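Local coordinates for protein digeranylgeranylglycerophospholipid reductase (Sulfolobus acidocaldarius, PDB 4OPC) that reduces the double bonds of the geranylgeranyl chains of archaeal membrane lipid precursors, using a bound FAD, at residues D180-V185 / F351-Q356. Sequence-based numbering, arbitrary orientation. Where two conformers were deposited one is given.
Sequences DKDADV and FRRFLQ. With PGT ((1S)-2-{[{[(2R)-2,3-dihydroxypropyl]oxy}(hydroxy)phosphoryl]oxy}-1-[(palmitoyloxy)methyl]ethyl stearate), chain C.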
loop_
_atom_site.group_PDB
_atom_site.type_symbol
_atom_site.label_atom_id
_atom_site.label_comp_id
_atom_site.label_asym_id
_atom_site.label_seq_id
_atom_site.Cartn_x
_atom_site.Cartn_y
_atom_site.Cartn_z
ATOM N N ASP A 180 -8.359 5.888 12.442
ATOM C CA ASP A 180 -9.283 4.943 11.815
ATOM C C ASP A 180 -9.746 5.406 10.425
ATOM O O ASP A 180 -10.033 4.599 9.561
ATOM C CB ASP A 180 -10.521 4.722 12.701
ATOM C CG ASP A 180 -10.221 3.951 13.977
ATOM O OD1 ASP A 180 -9.157 3.301 14.078
ATOM O OD2 ASP A 180 -11.071 3.985 14.886
ATOM N N LYS A 181 -9.814 6.718 10.228
ATOM C CA LYS A 181 -10.245 7.258 8.940
ATOM C C LYS A 181 -9.132 7.252 7.900
ATOM O O LYS A 181 -9.375 7.623 6.743
ATOM C CB LYS A 181 -10.775 8.680 9.109
ATOM C CG LYS A 181 -12.105 8.754 9.868
ATOM C CD LYS A 181 -12.568 10.191 10.109
ATOM C CE LYS A 181 -11.683 10.875 11.139
ATOM N NZ LYS A 181 -11.524 10.048 12.376
ATOM N N ASP A 182 -7.929 6.817 8.287
ATOM C CA ASP A 182 -6.787 6.752 7.369
ATOM C C ASP A 182 -6.549 5.322 6.880
ATOM O O ASP A 182 -5.431 4.960 6.484
ATOM C CB ASP A 182 -5.526 7.315 8.032
ATOM C CG ASP A 182 -5.546 8.827 8.179
ATOM O OD1 ASP A 182 -6.420 9.513 7.606
ATOM O OD2 ASP A 182 -4.668 9.357 8.888
ATOM N N ALA A 183 -7.604 4.508 6.880
ATOM C CA ALA A 183 -7.558 3.186 6.270
ATOM C C ALA A 183 -8.929 2.863 5.716
ATOM O O ALA A 183 -9.925 3.499 6.085
ATOM C CB ALA A 183 -7.139 2.121 7.300
ATOM N N ASP A 184 -8.959 1.917 4.791
ATOM C CA ASP A 184 -10.205 1.350 4.315
ATOM C C ASP A 184 -10.283 -0.116 4.742
ATOM O O ASP A 184 -9.269 -0.772 4.950
ATOM C CB ASP A 184 -10.318 1.474 2.782
ATOM C CG ASP A 184 -10.781 2.862 2.325
ATOM O OD1 ASP A 184 -10.471 3.852 3.019
ATOM O OD2 ASP A 184 -11.450 2.970 1.262
ATOM N N VAL A 185 -11.495 -0.626 4.861
ATOM C CA VAL A 185 -11.677 -2.058 4.942
ATOM C C VAL A 185 -12.057 -2.439 3.517
ATOM O O VAL A 185 -12.811 -1.720 2.840
ATOM C CB VAL A 185 -12.750 -2.470 5.973
ATOM C CG1 VAL A 185 -14.048 -1.780 5.713
ATOM C CG2 VAL A 185 -12.955 -3.985 5.967
ATOM N N PHE A 351 -5.095 14.693 -1.468
ATOM C CA PHE A 351 -6.043 14.548 -2.564
ATOM C C PHE A 351 -7.156 13.554 -2.214
ATOM O O PHE A 351 -8.337 13.831 -2.457
ATOM C CB PHE A 351 -5.289 14.174 -3.851
ATOM C CG PHE A 351 -6.103 14.296 -5.109
ATOM C CD1 PHE A 351 -6.899 15.405 -5.352
ATOM C CD2 PHE A 351 -6.025 13.318 -6.080
ATOM C CE1 PHE A 351 -7.637 15.506 -6.524
ATOM C CE2 PHE A 351 -6.758 13.423 -7.253
ATOM C CZ PHE A 351 -7.553 14.529 -7.473
ATOM N N ARG A 352 -6.789 12.429 -1.600
ATOM C CA ARG A 352 -7.766 11.449 -1.131
ATOM C C ARG A 352 -8.850 12.059 -0.237
ATOM O O ARG A 352 -10.031 11.727 -0.364
ATOM C CB ARG A 352 -7.055 10.314 -0.362
ATOM C CG ARG A 352 -7.953 9.645 0.682
ATOM C CD ARG A 352 -7.229 8.674 1.576
ATOM N NE ARG A 352 -6.486 9.293 2.676
ATOM C CZ ARG A 352 -6.966 9.450 3.907
ATOM N NH1 ARG A 352 -8.191 9.048 4.187
ATOM N NH2 ARG A 352 -6.206 9.952 4.870
ATOM N N ARG A 353 -8.443 12.909 0.693
ATOM C CA ARG A 353 -9.373 13.496 1.652
ATOM C C ARG A 353 -10.424 14.317 0.927
ATOM O O ARG A 353 -11.610 14.281 1.257
ATOM C CB ARG A 353 -8.609 14.360 2.651
ATOM C CG ARG A 353 -7.745 13.551 3.596
ATOM C CD ARG A 353 -6.677 14.411 4.250
ATOM N NE ARG A 353 -5.667 13.544 4.842
ATOM C CZ ARG A 353 -5.407 13.454 6.141
ATOM N NH1 ARG A 353 -6.042 14.222 7.016
ATOM N NH2 ARG A 353 -4.486 12.605 6.563
ATOM N N PHE A 354 -9.987 15.059 -0.081
ATOM C CA PHE A 354 -10.892 15.785 -0.940
ATOM C C PHE A 354 -11.852 14.843 -1.682
ATOM O O PHE A 354 -13.070 15.034 -1.639
ATOM C CB PHE A 354 -10.056 16.625 -1.914
ATOM C CG PHE A 354 -10.843 17.289 -3.009
ATOM C CD1 PHE A 354 -11.691 18.360 -2.742
ATOM C CD2 PHE A 354 -10.710 16.853 -4.318
ATOM C CE1 PHE A 354 -12.387 18.981 -3.778
ATOM C CE2 PHE A 354 -11.404 17.466 -5.349
ATOM C CZ PHE A 354 -12.238 18.529 -5.079
ATOM N N LEU A 355 -11.306 13.839 -2.360
ATOM C CA LEU A 355 -12.132 12.933 -3.150
ATOM C C LEU A 355 -13.172 12.233 -2.278
ATOM O O LEU A 355 -14.317 12.066 -2.690
ATOM C CB LEU A 355 -11.256 11.897 -3.872
ATOM C CG LEU A 355 -10.287 12.479 -4.905
ATOM C CD1 LEU A 355 -9.402 11.367 -5.452
ATOM C CD2 LEU A 355 -11.023 13.192 -6.043
ATOM N N GLN A 356 -12.771 11.826 -1.073
ATOM C CA GLN A 356 -13.699 11.128 -0.177
ATOM C C GLN A 356 -14.866 11.998 0.291
ATOM O O GLN A 356 -15.876 11.470 0.749
ATOM C CB GLN A 356 -12.954 10.546 1.022
ATOM C CG GLN A 356 -12.083 9.350 0.662
ATOM C CD GLN A 356 -11.245 8.866 1.826
ATOM O OE1 GLN A 356 -10.659 9.661 2.564
ATOM N NE2 GLN A 356 -11.177 7.553 2.001
HETATM C C48 PGT C . -10.490 6.809 -2.261
HETATM C C47 PGT C . -9.366 6.452 -1.311
HETATM C C46 PGT C . -9.483 4.993 -0.921
HETATM C C45 PGT C . -9.492 4.136 -2.172
HETATM C C44 PGT C . -8.978 2.745 -1.870
HETATM C C43 PGT C . -10.132 1.759 -1.846
HETATM C C42 PGT C . -9.609 0.420 -1.376
HETATM C C41 PGT C . -8.679 -0.108 -2.439
HETATM C C40 PGT C . -8.645 -1.617 -2.403
HETATM C C39 PGT C . -8.339 -2.089 -3.806
HETATM C C38 PGT C . -7.042 -1.478 -4.272
HETATM C C37 PGT C . -6.842 -1.818 -5.730
HETATM C C36 PGT C . -5.492 -1.294 -6.152
HETATM C C35 PGT C . -5.364 -1.298 -7.658
HETATM C C34 PGT C . -3.975 -0.820 -8.031
HETATM C C33 PGT C . -3.877 -0.485 -9.504
HETATM C C32 PGT C . -2.521 -0.875 -10.061
HETATM C C31 PGT C . -1.445 0.152 -9.748
HETATM O O31 PGT C . -0.429 -0.233 -9.201
HETATM O O2 PGT C . -1.598 1.526 -10.062
HETATM C C2 PGT C . -0.940 1.998 -11.223
HETATM C C1 PGT C . 0.529 2.297 -11.001
HETATM O O3P PGT C . 1.117 1.791 -9.819
HETATM P P PGT C . 1.680 2.829 -8.760
HETATM O O1P PGT C . 0.649 3.935 -8.714
HETATM O O2P PGT C . 1.848 2.200 -7.385
HETATM O O4P PGT C . 3.083 3.450 -9.187
HETATM C C4 PGT C . 3.598 3.349 -10.500
HETATM C C5 PGT C . 4.878 4.140 -10.645
HETATM O O5 PGT C . 5.918 3.280 -11.049
HETATM C C6 PGT C . 5.225 4.787 -9.325
HETATM O O6 PGT C . 6.337 4.158 -8.729
HETATM C C3 PGT C . -1.514 3.322 -11.695
HETATM O O3 PGT C . -2.848 3.231 -12.134
HETATM C C11 PGT C . -3.586 4.398 -11.859
HETATM O O11 PGT C . -3.098 5.489 -12.080
HETATM C C12 PGT C . -4.981 4.295 -11.277
HETATM C C13 PGT C . -5.748 5.581 -11.497
HETATM C C14 PGT C . -7.125 5.445 -10.881
HETATM C C15 PGT C . -7.150 6.083 -9.508
HETATM C C16 PGT C . -8.559 6.072 -8.952
HETATM C C17 PGT C . -8.908 7.467 -8.480
HETATM C C18 PGT C . -10.393 7.580 -8.211
HETATM C C19 PGT C . -10.770 9.038 -8.039
HETATM C C20 PGT C . -10.700 9.773 -9.363
HETATM C C21 PGT C . -12.051 10.382 -9.680
HETATM C C22 PGT C . -11.883 11.672 -10.455
HETATM C C23 PGT C . -13.104 12.537 -10.228
HETATM C C24 PGT C . -12.859 13.936 -10.752
HETATM C C25 PGT C . -13.146 14.946 -9.662
HETATM C C26 PGT C . -11.946 15.851 -9.478
HETATM O O HOH W 1 -9.492 6.151 3.922
HETATM O O HOH W 2 -3.900 11.734 9.219
#
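The backbone O of Lys181 is gripped by several donors: Arg352 NH1 gives it a weak hydrogen bond (3.2 Å), water 1 can donate to it, and Gln234 NE2 of strand 226-234 adds another. Here the loop entering strand 183-193 of the mixed eight-stranded sheet meets helix 332-357 beside the lipid pocket, through a salt-bridge network of Asp182, Arg352 and Arg353. The stronger link is Arg352 NH2 to Asp182 OD1, 2.8 Å long. The nitrogen reaches that oxygen from above the carboxylate plane, and the two flat groups stand nearly perpendicular, 86° apart. Arg352 starts with CG anti to its own N (chi1 153°), and a bend at chi3 (80°) turns the guanidinium across the end of Asp182. Asp349, one turn earlier on the helix, shares both arginines, binding Arg352 NH2 and Arg353 NE. Arg353 approaches Asp182 OD1 by charge alone, its NH2 3.8 Å off and the oxygen well out of the guanidinium plane; water 2 links the two side chains more directly, donating to Asp182 OD2 and accepting from NH2, while Asn449 takes NH1. A leucine at Arg352 would probably leave Asp182 without its closest positive partner and Lys181 O with one donor fewer. Nearer the lipid, the Asp184 carboxylate, in one of its two modelled conformers, lies almost coplanar with the Gln356 amide and runs past it; water 1 accepts from Gln356 NE2 and can donate to Asp184 OD1. Gln356 NE2 also donates to Gly214 O, and Arg352 NH1 weakly bonds Gln356 OE1, consistent with this amide orientation. Beyond this polar layer runs an acyl tail of the bound phosphatidylglycerol, its C47 3.9 Å from Gln356 NE2.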